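Local structure of phenol hydroxylase component phN (Pseudomonas stutzeri, 3U52) at residues A[174-177]-A[178-182]; A[189-192]-A[193-197]; A[197-200]-A[201-205]; A[225-228]-A[229-232]; A[295-298]-A[299-303]. The protein is the diiron-bearing hydroxylase subunit of a multicomponent phenol hydroxylase, and probably uses oxygen activated at its two irons to hydroxylate phenol. All coordinates share one frame; numbering follows the deposited sequence.

Contact 1. Residues A[174-177]-A[178-182]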
loop_
_atom_site.group_PDB
_atom_site.type_symbol
_atom_site.label_atom_id
_atom_site.label_comp_id
_atom_site.label_asym_id
_atom_site.label_seq_id
_atom_site.Cartn_x
_atom_site.Cartn_y
_atom_site.Cartn_z
ATOM N N VAL A 174 24.930 19.128 -18.211
ATOM C CA VAL A 174 25.054 17.864 -18.971
ATOM C C VAL A 174 23.688 17.229 -19.264
ATOM O O VAL A 174 23.314 17.112 -20.449
ATOM C CB VAL A 174 26.033 16.883 -18.277
ATOM C CG1 VAL A 174 26.291 15.700 -19.112
ATOM C CG2 VAL A 174 27.364 17.614 -17.905
ATOM N N PRO A 175 22.923 16.780 -18.227
ATOM C CA PRO A 175 21.560 16.340 -18.578
ATOM C C PRO A 175 20.652 17.403 -19.195
ATOM O O PRO A 175 19.885 17.074 -20.091
ATOM C CB PRO A 175 20.943 15.933 -17.211
ATOM C CG PRO A 175 21.860 16.469 -16.181
ATOM C CD PRO A 175 23.218 16.557 -16.800
ATOM N N LYS A 176 20.714 18.646 -18.718
ATOM C CA LYS A 176 19.862 19.709 -19.258
ATOM C C LYS A 176 20.072 19.956 -20.768
ATOM O O LYS A 176 19.093 19.954 -21.545
ATOM C CB LYS A 176 20.035 21.003 -18.468
ATOM C CG LYS A 176 18.928 22.045 -18.774
ATOM C CD LYS A 176 19.205 23.313 -18.006
ATOM C CE LYS A 176 18.604 24.547 -18.686
ATOM N NZ LYS A 176 17.130 24.567 -18.603
ATOM N N SER A 177 21.327 20.143 -21.189
ATOM C CA SER A 177 21.580 20.381 -22.601
ATOM C C SER A 177 21.283 19.149 -23.481
ATOM O O SER A 177 20.911 19.299 -24.650
ATOM C CB SER A 177 23.015 20.910 -22.844
ATOM O OG SER A 177 23.962 19.885 -22.619
ATOM N N PHE A 178 21.431 17.935 -22.938
ATOM C CA PHE A 178 21.009 16.689 -23.651
ATOM C C PHE A 178 19.537 16.783 -24.025
ATOM O O PHE A 178 19.137 16.579 -25.196
ATOM C CB PHE A 178 21.220 15.426 -22.743
ATOM C CG PHE A 178 20.735 14.151 -23.370
ATOM C CD1 PHE A 178 19.423 13.740 -23.211
ATOM C CD2 PHE A 178 21.614 13.333 -24.088
ATOM C CE1 PHE A 178 18.965 12.546 -23.820
ATOM C CE2 PHE A 178 21.190 12.103 -24.689
ATOM C CZ PHE A 178 19.879 11.740 -24.593
ATOM N N PHE A 179 18.706 17.099 -23.028
ATOM C CA PHE A 179 17.286 17.182 -23.329
ATOM C C PHE A 179 16.837 18.459 -24.085
ATOM O O PHE A 179 15.845 18.406 -24.812
ATOM C CB PHE A 179 16.425 16.972 -22.043
ATOM C CG PHE A 179 15.341 15.954 -22.252
ATOM C CD1 PHE A 179 15.590 14.619 -22.066
ATOM C CD2 PHE A 179 14.084 16.354 -22.693
ATOM C CE1 PHE A 179 14.586 13.636 -22.323
ATOM C CE2 PHE A 179 13.066 15.415 -22.933
ATOM C CZ PHE A 179 13.318 14.056 -22.752
ATOM N N ASP A 180 17.518 19.591 -23.870
ATOM C CA ASP A 180 17.255 20.831 -24.653
ATOM C C ASP A 180 17.551 20.556 -26.115
ATOM O O ASP A 180 16.815 20.985 -26.947
ATOM C CB ASP A 180 18.098 22.000 -24.175
ATOM C CG ASP A 180 17.549 22.663 -22.924
ATOM O OD1 ASP A 180 16.485 22.209 -22.384
ATOM O OD2 ASP A 180 18.170 23.673 -22.452
ATOM N N ASP A 181 18.621 19.819 -26.413
ATOM C CA ASP A 181 18.999 19.440 -27.781
ATOM C C ASP A 181 17.858 18.663 -28.420
ATOM O O ASP A 181 17.375 19.039 -29.495
ATOM C CB ASP A 181 20.334 18.671 -27.698
ATOM C CG ASP A 181 20.994 18.377 -29.059
ATOM O OD1 ASP A 181 20.331 18.362 -30.100
ATOM O OD2 ASP A 181 22.213 18.091 -29.051
ATOM N N ALA A 182 17.342 17.627 -27.722
ATOM C CA ALA A 182 16.217 16.832 -28.255
ATOM C C ALA A 182 14.930 17.645 -28.457
ATOM O O ALA A 182 14.280 17.505 -29.480
ATOM C CB ALA A 182 15.928 15.587 -27.333
HETATM O O HOH W 1 15.370 22.457 -19.957
#
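K176 swings its long chain across the carboxylate of D180, one helical turn further on, and the two cross at a slant. Its CE passes 3.9 Å from D180 OD2, while the charged end, K176 NZ, stays 4.1 Å from that same oxygen, too far for a direct salt bridge. A water closes the gap on the other carboxylate oxygen: it accepts from K176 NZ at 3.1 Å and donates to D180 OD1 at 2.7 Å. K176 leaves the helix with CG anti to its backbone N (chi1 -166°) and runs out nearly straight before bending at the last torsion (chi4 70°), which brings the ammonium round to the water. NZ is also claimed by a salt bridge to D167, and both NZ and D180 OD2 bond to the backbone of another protein chain, so this i to i+4 pair forms part of a subunit interface. Beneath it the backbone is regular; D180 N reaches K176 O at 2.8 Å, almost in line with the carbonyl. S177 O takes the next i+4 bond, from D181 N at 2.9 Å. S177 OG bonds back to S173 O and to R268, and the D181 carboxylate lies among K264, R268, K446 and the hydroxyl of Y447, a cluster that would be expected to keep it charged. F178 and F179 pack on I194 and F198 of helix 187-216. With K176 and D180 set against another protein chain as well, 173-184 is a buried helix in the helical bundle of a diiron hydroxylase.

Contact 2. Residues A[189-192]-A[193-197]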
loop_
_atom_site.group_PDB
_atom_site.type_symbol
_atom_site.label_atom_id
_atom_site.label_comp_id
_atom_site.label_asym_id
_atom_site.label_seq_id
_atom_site.Cartn_x
_atom_site.Cartn_y
_atom_site.Cartn_z
ATOM N N GLU A 189 13.378 13.490 -34.967
ATOM C CA GLU A 189 14.659 13.397 -34.228
ATOM C C GLU A 189 14.363 13.271 -32.736
ATOM O O GLU A 189 14.987 12.459 -32.050
ATOM C CB GLU A 189 15.594 14.581 -34.507
ATOM C CG GLU A 189 16.954 14.408 -33.804
ATOM C CD GLU A 189 17.953 15.512 -34.101
ATOM O OE1 GLU A 189 19.054 15.425 -33.548
ATOM O OE2 GLU A 189 17.686 16.457 -34.875
ATOM N N PHE A 190 13.366 14.006 -32.256
ATOM C CA PHE A 190 12.982 13.880 -30.827
ATOM C C PHE A 190 12.667 12.401 -30.526
ATOM O O PHE A 190 13.217 11.815 -29.559
ATOM C CB PHE A 190 11.796 14.767 -30.448
ATOM C CG PHE A 190 11.318 14.584 -29.000
ATOM C CD1 PHE A 190 11.967 15.202 -27.942
ATOM C CD2 PHE A 190 10.260 13.736 -28.711
ATOM C CE1 PHE A 190 11.536 15.023 -26.615
ATOM C CE2 PHE A 190 9.832 13.547 -27.400
ATOM C CZ PHE A 190 10.474 14.198 -26.358
ATOM N N LEU A 191 11.813 11.800 -31.350
ATOM C CA LEU A 191 11.486 10.375 -31.142
ATOM C C LEU A 191 12.710 9.446 -31.285
ATOM O O LEU A 191 12.900 8.493 -30.497
ATOM C CB LEU A 191 10.335 9.958 -32.056
ATOM C CG LEU A 191 8.960 9.736 -31.395
ATOM C CD1 LEU A 191 8.653 10.370 -29.986
ATOM C CD2 LEU A 191 7.884 9.947 -32.401
ATOM N N THR A 192 13.570 9.718 -32.263
ATOM C CA THR A 192 14.750 8.872 -32.445
ATOM C C THR A 192 15.696 8.994 -31.264
ATOM O O THR A 192 16.311 7.998 -30.852
ATOM C CB THR A 192 15.464 9.165 -33.791
ATOM O OG1 THR A 192 14.546 8.872 -34.856
ATOM C CG2 THR A 192 16.726 8.285 -33.946
ATOM N N ALA A 193 15.846 10.207 -30.742
ATOM C CA ALA A 193 16.722 10.482 -29.614
ATOM C C ALA A 193 16.208 9.798 -28.345
ATOM O O ALA A 193 16.932 9.091 -27.641
ATOM C CB ALA A 193 16.753 11.991 -29.358
ATOM N N ILE A 194 14.964 10.092 -28.050
ATOM C CA ILE A 194 14.402 9.765 -26.749
ATOM C C ILE A 194 13.724 8.382 -26.710
ATOM O O ILE A 194 14.041 7.548 -25.841
ATOM C CB ILE A 194 13.495 10.950 -26.163
ATOM C CG1 ILE A 194 14.258 12.296 -26.177
ATOM C CG2 ILE A 194 13.008 10.628 -24.737
ATOM C CD1 ILE A 194 15.692 12.352 -25.439
ATOM N N SER A 195 12.844 8.100 -27.670
ATOM C CA SER A 195 12.142 6.817 -27.687
ATOM C C SER A 195 13.056 5.664 -28.113
ATOM O O SER A 195 13.097 4.625 -27.439
ATOM C CB SER A 195 10.892 6.860 -28.553
ATOM O OG SER A 195 9.851 7.494 -27.814
ATOM N N PHE A 196 13.793 5.830 -29.202
ATOM C CA PHE A 196 14.655 4.747 -29.609
ATOM C C PHE A 196 15.985 4.708 -28.830
ATOM O O PHE A 196 16.271 3.707 -28.171
ATOM C CB PHE A 196 14.842 4.720 -31.125
ATOM C CG PHE A 196 15.906 3.760 -31.571
ATOM C CD1 PHE A 196 15.662 2.402 -31.593
ATOM C CD2 PHE A 196 17.193 4.220 -31.895
ATOM C CE1 PHE A 196 16.666 1.513 -31.982
ATOM C CE2 PHE A 196 18.207 3.319 -32.257
ATOM C CZ PHE A 196 17.940 1.986 -32.319
ATOM N N SER A 197 16.773 5.782 -28.847
ATOM C CA SER A 197 18.124 5.767 -28.262
ATOM C C SER A 197 18.125 5.689 -26.722
ATOM O O SER A 197 18.842 4.870 -26.131
ATOM C CB SER A 197 18.947 6.982 -28.785
ATOM O OG SER A 197 19.020 6.954 -30.217
#
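Residues 189-197 run as one continuous piece of helix 187-216, alpha-helical at first and widening into a pi-type turn over 193-197. The change is made at L191 O, which takes a straight i+5 bond from F196 N at 3.1 Å as well as a weak, bent one from S195 N (127° at the hydrogen). Before it, A193 N and I194 N bond back to E189 O and F190 O in the ordinary i+4 way. Such pi turns are a known feature of the iron-bearing helices of bacterial multicomponent monooxygenases.

F190 and I194 carry the side-chain contact. A chi1 of 176° throws the F190 ring out past its own carbonyl, along the helix flank, and I194 CG1 sits over one face toward the rim, 4.2 Å from the ring centroid, a CH-pi contact. Y115 of helix 105-121 meets the F190 ring edge-to-face and also bonds S195 OG. L191, which touches a xenon atom, brings CD1 to within 3.8 Å of S195 OG.

At the far end T192 O is gripped twice by one residue: S197 N and S197 OG each reach it at 3.0 Å, from opposite faces of its carbonyl plane.

Contact 3. Residues A[197-200]-A[201-205]. With FE (Fe (III) ion), chain H.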
loop_
_atom_site.group_PDB
_atom_site.type_symbol
_atom_site.label_atom_id
_atom_site.label_comp_id
_atom_site.label_asym_id
_atom_site.label_seq_id
_atom_site.Cartn_x
_atom_site.Cartn_y
_atom_site.Cartn_z
ATOM N N SER A 197 16.773 5.782 -28.847
ATOM C CA SER A 197 18.124 5.767 -28.262
ATOM C C SER A 197 18.125 5.689 -26.722
ATOM O O SER A 197 18.842 4.870 -26.131
ATOM C CB SER A 197 18.947 6.982 -28.785
ATOM O OG SER A 197 19.020 6.954 -30.217
ATOM N N PHE A 198 17.307 6.505 -26.076
ATOM C CA PHE A 198 17.238 6.618 -24.622
ATOM C C PHE A 198 16.393 5.436 -24.119
ATOM O O PHE A 198 16.895 4.561 -23.391
ATOM C CB PHE A 198 16.530 7.950 -24.317
ATOM C CG PHE A 198 16.915 8.650 -23.022
ATOM C CD1 PHE A 198 18.123 8.466 -22.393
ATOM C CD2 PHE A 198 16.048 9.612 -22.487
ATOM C CE1 PHE A 198 18.402 9.193 -21.186
ATOM C CE2 PHE A 198 16.362 10.349 -21.311
ATOM C CZ PHE A 198 17.509 10.129 -20.671
ATOM N N GLU A 199 15.125 5.387 -24.547
ATOM C CA GLU A 199 14.122 4.461 -23.962
ATOM C C GLU A 199 14.216 3.041 -24.404
ATOM O O GLU A 199 13.584 2.199 -23.801
ATOM C CB GLU A 199 12.689 4.889 -24.264
ATOM C CG GLU A 199 12.294 6.197 -23.634
ATOM C CD GLU A 199 11.962 6.027 -22.161
ATOM O OE1 GLU A 199 10.817 6.282 -21.764
ATOM O OE2 GLU A 199 12.859 5.618 -21.400
ATOM N N TYR A 200 14.917 2.765 -25.490
ATOM C CA TYR A 200 15.041 1.414 -25.934
ATOM C C TYR A 200 16.481 0.918 -25.824
ATOM O O TYR A 200 16.750 -0.058 -25.123
ATOM C CB TYR A 200 14.473 1.223 -27.349
ATOM C CG TYR A 200 14.490 -0.219 -27.745
ATOM C CD1 TYR A 200 15.458 -0.716 -28.587
ATOM C CD2 TYR A 200 13.552 -1.103 -27.222
ATOM C CE1 TYR A 200 15.494 -2.095 -28.913
ATOM C CE2 TYR A 200 13.575 -2.433 -27.524
ATOM C CZ TYR A 200 14.542 -2.937 -28.378
ATOM O OH TYR A 200 14.529 -4.301 -28.697
ATOM N N VAL A 201 17.399 1.561 -26.514
ATOM C CA VAL A 201 18.768 1.119 -26.517
ATOM C C VAL A 201 19.510 1.253 -25.153
ATOM O O VAL A 201 20.168 0.298 -24.718
ATOM C CB VAL A 201 19.574 1.774 -27.640
ATOM C CG1 VAL A 201 21.045 1.260 -27.612
ATOM C CG2 VAL A 201 18.936 1.419 -28.979
ATOM N N LEU A 202 19.402 2.418 -24.500
ATOM C CA LEU A 202 20.267 2.763 -23.362
ATOM C C LEU A 202 19.533 2.739 -22.027
ATOM O O LEU A 202 20.141 2.931 -20.973
ATOM C CB LEU A 202 20.927 4.133 -23.607
ATOM C CG LEU A 202 21.897 4.143 -24.816
ATOM C CD1 LEU A 202 22.412 5.562 -25.137
ATOM C CD2 LEU A 202 23.099 3.178 -24.603
ATOM N N THR A 203 18.228 2.488 -22.085
ATOM C CA THR A 203 17.339 2.482 -20.900
ATOM C C THR A 203 17.824 1.700 -19.664
ATOM O O THR A 203 17.828 2.206 -18.540
ATOM C CB THR A 203 15.879 2.052 -21.267
ATOM O OG1 THR A 203 15.067 2.283 -20.125
ATOM C CG2 THR A 203 15.778 0.566 -21.685
ATOM N N ASN A 204 18.250 0.477 -19.881
ATOM C CA ASN A 204 18.736 -0.381 -18.799
ATOM C C ASN A 204 19.980 0.147 -18.084
ATOM O O ASN A 204 20.209 -0.172 -16.905
ATOM C CB ASN A 204 19.004 -1.789 -19.347
ATOM C CG ASN A 204 17.710 -2.616 -19.524
ATOM O OD1 ASN A 204 16.764 -2.499 -18.733
ATOM N ND2 ASN A 204 17.679 -3.444 -20.551
ATOM N N LEU A 205 20.809 0.896 -18.802
ATOM C CA LEU A 205 21.994 1.514 -18.180
ATOM C C LEU A 205 21.674 2.607 -17.174
ATOM O O LEU A 205 22.500 2.910 -16.307
ATOM C CB LEU A 205 22.981 2.019 -19.233
ATOM C CG LEU A 205 23.515 0.858 -20.074
ATOM C CD1 LEU A 205 23.957 1.226 -21.481
ATOM C CD2 LEU A 205 24.626 0.206 -19.318
HETATM FE FE FE H . 10.098 5.649 -19.844
HETATM O O HOH W 2 12.625 2.150 -21.058
#
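Across residues 197-205 the helix is wide and then kinks: L202 N makes an i+5 bond to S197 O at 3.0 Å, bent to 131° at the hydrogen, and N204 and L205 lack the usual i+4 bonds, though L205 N keeps a weak i+3 bond to L202 O. L202 packs over that S197 carbonyl, its CB and CG each 3.4 Å from S197 O. One turn along, T203 crosses E199 obliquely. T203 CB lies 3.4 Å from E199 O, and CG2 touches both that oxygen and Y200 O. Its first torsion (chi1 -171°) turns the threonine hydroxyl to the iron side of the helix, where a water links it to the main chain; the water probably donates to E199 O and sits 2.6 Å from T203 OG1.

This widened turn presents an iron ligand of the carboxylate-bridged diiron centre housed in the four-helix bundle of bacterial multicomponent monooxygenases. E199 bends at chi2 (-79°) and delivers OE1 to the iron at 2.1 Å, whereas E199 OE2 stays at 3.2 Å, so this iron is held through one oxygen. E233 and H236 of helix 220-250 bind the same metal, and Q134 gives OE1 a weak hydrogen bond. Y200 points its ring away from the iron and across V201 at about a right angle, with Y200 CD1 4.1 Å from V201 CG2; M237 and L241 of helix 220-250 pack against the tyrosine.

Contact 4. Residues A[225-228]-A[229-232]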
loop_
_atom_site.group_PDB
_atom_site.type_symbol
_atom_site.label_atom_id
_atom_site.label_comp_id
_atom_site.label_asym_id
_atom_site.label_seq_id
_atom_site.Cartn_x
_atom_site.Cartn_y
_atom_site.Cartn_z
ATOM N N PHE A 225 9.228 2.568 -6.252
ATOM C CA PHE A 225 9.047 3.354 -7.453
ATOM C C PHE A 225 9.510 2.540 -8.683
ATOM O O PHE A 225 8.782 2.445 -9.667
ATOM C CB PHE A 225 9.760 4.711 -7.434
ATOM C CG PHE A 225 9.816 5.313 -8.808
ATOM C CD1 PHE A 225 8.648 5.843 -9.384
ATOM C CD2 PHE A 225 10.974 5.235 -9.584
ATOM C CE1 PHE A 225 8.653 6.322 -10.699
ATOM C CE2 PHE A 225 10.985 5.716 -10.906
ATOM C CZ PHE A 225 9.819 6.253 -11.461
ATOM N N GLY A 226 10.709 1.943 -8.641
ATOM C CA GLY A 226 11.225 1.105 -9.793
ATOM C C GLY A 226 10.340 -0.072 -10.203
ATOM O O GLY A 226 10.017 -0.250 -11.403
ATOM N N PHE A 227 9.916 -0.878 -9.235
ATOM C CA PHE A 227 8.922 -1.921 -9.531
ATOM C C PHE A 227 7.678 -1.358 -10.191
ATOM O O PHE A 227 7.202 -1.925 -11.140
ATOM C CB PHE A 227 8.499 -2.754 -8.285
ATOM C CG PHE A 227 9.558 -3.760 -7.821
ATOM C CD1 PHE A 227 10.018 -3.752 -6.499
ATOM C CD2 PHE A 227 10.108 -4.677 -8.706
ATOM C CE1 PHE A 227 11.021 -4.657 -6.061
ATOM C CE2 PHE A 227 11.114 -5.581 -8.285
ATOM C CZ PHE A 227 11.564 -5.568 -6.952
ATOM N N SER A 228 7.158 -0.251 -9.665
ATOM C CA SER A 228 5.977 0.419 -10.218
ATOM C C SER A 228 6.109 0.942 -11.684
ATOM O O SER A 228 5.133 0.990 -12.468
ATOM C CB SER A 228 5.653 1.584 -9.321
ATOM O OG SER A 228 4.278 1.754 -9.351
ATOM N N ALA A 229 7.327 1.319 -12.045
ATOM C CA ALA A 229 7.594 1.861 -13.348
ATOM C C ALA A 229 7.881 0.789 -14.402
ATOM O O ALA A 229 7.871 1.117 -15.577
ATOM C CB ALA A 229 8.742 2.831 -13.262
ATOM N N GLN A 230 8.108 -0.473 -14.007
ATOM C CA GLN A 230 8.389 -1.556 -14.984
ATOM C C GLN A 230 7.367 -1.742 -16.103
ATOM O O GLN A 230 7.752 -1.752 -17.277
ATOM C CB GLN A 230 8.632 -2.896 -14.304
ATOM C CG GLN A 230 10.012 -2.939 -13.675
ATOM C CD GLN A 230 10.275 -4.262 -12.984
ATOM O OE1 GLN A 230 9.380 -4.817 -12.354
ATOM N NE2 GLN A 230 11.502 -4.779 -13.111
ATOM N N SER A 231 6.092 -1.874 -15.757
ATOM C CA SER A 231 5.062 -2.009 -16.781
ATOM C C SER A 231 4.997 -0.783 -17.702
ATOM O O SER A 231 4.697 -0.908 -18.874
ATOM C CB SER A 231 3.689 -2.335 -16.181
ATOM O OG SER A 231 3.261 -1.317 -15.299
ATOM N N ASP A 232 5.292 0.403 -17.171
ATOM C CA ASP A 232 5.306 1.608 -17.976
ATOM C C ASP A 232 6.429 1.469 -18.997
ATOM O O ASP A 232 6.202 1.676 -20.173
ATOM C CB ASP A 232 5.583 2.874 -17.139
ATOM C CG ASP A 232 4.468 3.227 -16.152
ATOM O OD1 ASP A 232 3.324 2.762 -16.266
ATOM O OD2 ASP A 232 4.756 4.037 -15.246
#
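This turn belongs to helix 220-250, one of the helices of the diiron four-helix bundle, and lies just ahead of the iron ligands E233 and H236. F225 lies against A229 one turn on: with chi1 at 166° the ring folds forward along the helix, so that A229 CB sits over one face at its CZ rim, 4.0 Å from F225 CZ. T144 and Q145 of helix 125-155 pack on the same phenylalanine, which also touches a bound xenon, while A229 meets the iron ligand H141. Ring and methyl thus both face helix 125-155.

The backbone is less orderly here than in a plain alpha-helix. A229 N is shared between F225 O at 3.0 Å and G226 O at 3.2 Å, and Q230 N is likewise divided between G226 O and F227 O; all four bonds are weak. S231 N and D232 N then have no bond to the preceding turn, and the helix kinks. On the outer flank F227 and Q230 lie side by side, pointing the same way, with ring and amide planes 71° apart. F227 there packs against another protein chain and against Q81 of the second copy of this subunit.

D232 sits on the iron side as a second-shell residue. Its OD1 pairs with R235 and its OD2 with R140, and the same OD2 accepts from H141 NE2, the nitrogen remote from the metal, a bond that would fix the rotation of the imidazole.

Contact 5. Residues A[295-298]-A[299-303]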
loop_
_atom_site.group_PDB
_atom_site.type_symbol
_atom_site.label_atom_id
_atom_site.label_comp_id
_atom_site.label_asym_id
_atom_site.label_seq_id
_atom_site.Cartn_x
_atom_site.Cartn_y
_atom_site.Cartn_z
ATOM N N TRP A 295 27.790 -2.108 -18.924
ATOM C CA TRP A 295 27.994 -1.752 -20.333
ATOM C C TRP A 295 28.066 -2.982 -21.249
ATOM O O TRP A 295 27.460 -3.023 -22.344
ATOM C CB TRP A 295 29.280 -0.919 -20.546
ATOM C CG TRP A 295 29.359 -0.390 -21.932
ATOM C CD1 TRP A 295 30.156 -0.877 -22.970
ATOM C CD2 TRP A 295 28.634 0.728 -22.487
ATOM N NE1 TRP A 295 29.943 -0.119 -24.123
ATOM C CE2 TRP A 295 29.020 0.852 -23.858
ATOM C CE3 TRP A 295 27.674 1.635 -21.969
ATOM C CZ2 TRP A 295 28.494 1.860 -24.703
ATOM C CZ3 TRP A 295 27.129 2.623 -22.839
ATOM C CH2 TRP A 295 27.549 2.718 -24.179
ATOM N N GLU A 296 28.855 -3.957 -20.816
ATOM C CA GLU A 296 29.058 -5.176 -21.556
ATOM C C GLU A 296 27.763 -5.978 -21.791
ATOM O O GLU A 296 27.522 -6.512 -22.889
ATOM C CB GLU A 296 30.064 -5.993 -20.775
ATOM C CG GLU A 296 30.718 -7.076 -21.585
ATOM C CD GLU A 296 31.947 -7.658 -20.871
ATOM O OE1 GLU A 296 32.105 -8.901 -20.945
ATOM O OE2 GLU A 296 32.717 -6.887 -20.222
ATOM N N VAL A 297 26.918 -6.069 -20.777
ATOM C CA VAL A 297 25.670 -6.797 -20.918
ATOM C C VAL A 297 24.616 -5.980 -21.646
ATOM O O VAL A 297 24.010 -6.442 -22.606
ATOM C CB VAL A 297 25.161 -7.245 -19.521
ATOM C CG1 VAL A 297 23.754 -7.916 -19.616
ATOM C CG2 VAL A 297 26.208 -8.180 -18.907
ATOM N N TYR A 298 24.392 -4.752 -21.205
ATOM C CA TYR A 298 23.261 -4.008 -21.710
ATOM C C TYR A 298 23.526 -3.362 -23.052
ATOM O O TYR A 298 22.615 -3.225 -23.847
ATOM C CB TYR A 298 22.745 -2.999 -20.677
ATOM C CG TYR A 298 22.251 -3.725 -19.466
ATOM C CD1 TYR A 298 22.915 -3.624 -18.257
ATOM C CD2 TYR A 298 21.136 -4.558 -19.546
ATOM C CE1 TYR A 298 22.463 -4.322 -17.143
ATOM C CE2 TYR A 298 20.681 -5.261 -18.453
ATOM C CZ TYR A 298 21.345 -5.143 -17.255
ATOM O OH TYR A 298 20.889 -5.847 -16.150
ATOM N N TYR A 299 24.757 -2.960 -23.313
ATOM C CA TYR A 299 25.020 -2.387 -24.602
ATOM C C TYR A 299 25.738 -3.375 -25.479
ATOM O O TYR A 299 25.273 -3.633 -26.591
ATOM C CB TYR A 299 25.807 -1.043 -24.560
ATOM C CG TYR A 299 26.007 -0.549 -25.977
ATOM C CD1 TYR A 299 27.213 -0.780 -26.662
ATOM C CD2 TYR A 299 24.946 0.058 -26.676
ATOM C CE1 TYR A 299 27.362 -0.414 -27.994
ATOM C CE2 TYR A 299 25.093 0.422 -27.999
ATOM C CZ TYR A 299 26.281 0.175 -28.655
ATOM O OH TYR A 299 26.397 0.609 -29.978
ATOM N N GLU A 300 26.876 -3.911 -25.063
ATOM C CA GLU A 300 27.640 -4.718 -26.040
ATOM C C GLU A 300 26.850 -5.981 -26.499
ATOM O O GLU A 300 26.761 -6.259 -27.690
ATOM C CB GLU A 300 29.038 -5.072 -25.527
ATOM C CG GLU A 300 29.959 -3.852 -25.478
ATOM C CD GLU A 300 31.346 -4.178 -24.964
ATOM O OE1 GLU A 300 31.868 -3.418 -24.123
ATOM O OE2 GLU A 300 31.899 -5.205 -25.389
ATOM N N GLN A 301 26.225 -6.691 -25.564
ATOM C CA GLN A 301 25.472 -7.900 -25.911
ATOM C C GLN A 301 24.107 -7.583 -26.467
ATOM O O GLN A 301 23.809 -7.906 -27.630
ATOM C CB GLN A 301 25.409 -8.845 -24.704
ATOM C CG GLN A 301 26.808 -9.437 -24.401
ATOM C CD GLN A 301 26.899 -10.312 -23.148
ATOM O OE1 GLN A 301 25.899 -10.578 -22.434
ATOM N NE2 GLN A 301 28.122 -10.768 -22.868
ATOM N N ASN A 302 23.251 -6.941 -25.675
ATOM C CA ASN A 302 21.867 -6.687 -26.120
ATOM C C ASN A 302 21.789 -5.744 -27.337
ATOM O O ASN A 302 21.083 -6.012 -28.306
ATOM C CB ASN A 302 21.013 -6.155 -24.960
ATOM C CG ASN A 302 20.839 -7.163 -23.820
ATOM O OD1 ASN A 302 21.248 -8.321 -23.909
ATOM N ND2 ASN A 302 20.239 -6.712 -22.733
ATOM N N GLY A 303 22.547 -4.655 -27.284
ATOM C CA GLY A 303 22.642 -3.642 -28.351
ATOM C C GLY A 303 23.249 -4.252 -29.607
ATOM O O GLY A 303 22.808 -3.948 -30.708
HETATM O O HOH W 3 19.654 -3.835 -22.636
#
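W295 and Y299 lie side by side on the buried flank, both pointing the same way. Their rings are near parallel, with planes at 28°, but slid apart, the centroids 4.8 Å from each other, so overlap is slight. What covers the indole is the tyrosine's CB, 3.8 Å from the centroid of the six-membered ring and almost straight above it, a CH-pi contact. The two share the same first torsion, chi1 near 180°, which sends both rings off the helix together, with W295 CZ2 3.5 Å from Y299 CD1. E300 approaches the indole's edge instead: its OE1 lies in the ring plane, 3.3 Å from W295 CD1, held by a salt bridge to K328, while W295 NE1 bonds to N325.

Beneath them helix 291-310 widens into pi-type turns. W295 O accepts from both Y299 N and E300 N, each at 2.9 Å; E300 N lies in the carbonyl plane and Y299 N above it. The i+5 pattern continues in Q301 N to E296 O and N302 N to V297 O.

On the other flank Y298 and N302 run alongside each other, ring and amide planes 78° apart. A water accepts from N302 ND2 at 2.9 Å and donates to Y298 O.

Overall arrangement
Contacts 2 and 3 are successive turns of helix 187-216; they share S197, their centres lie 10 Å apart, and I194 O to E199 N, at 2.7 Å, probably joins them by a hydrogen bond. Contact 1 packs on both: F179 CE1 is 3.5 Å from I194 CD1 and 3.9 Å from F198 CE2. Contact 5 covers another flank of contact 3, with N204 CB 3.5 Å from Y298 CD2. Contact 4 touches none of them; its nearest atoms are about 7 Å from contact 3. Contact 3 supplies an iron ligand, whereas the D232 side chain of contact 4 is about 6 Å from an iron. Xenon touches L191, S197 and F225 and lies about 4 Å from V174.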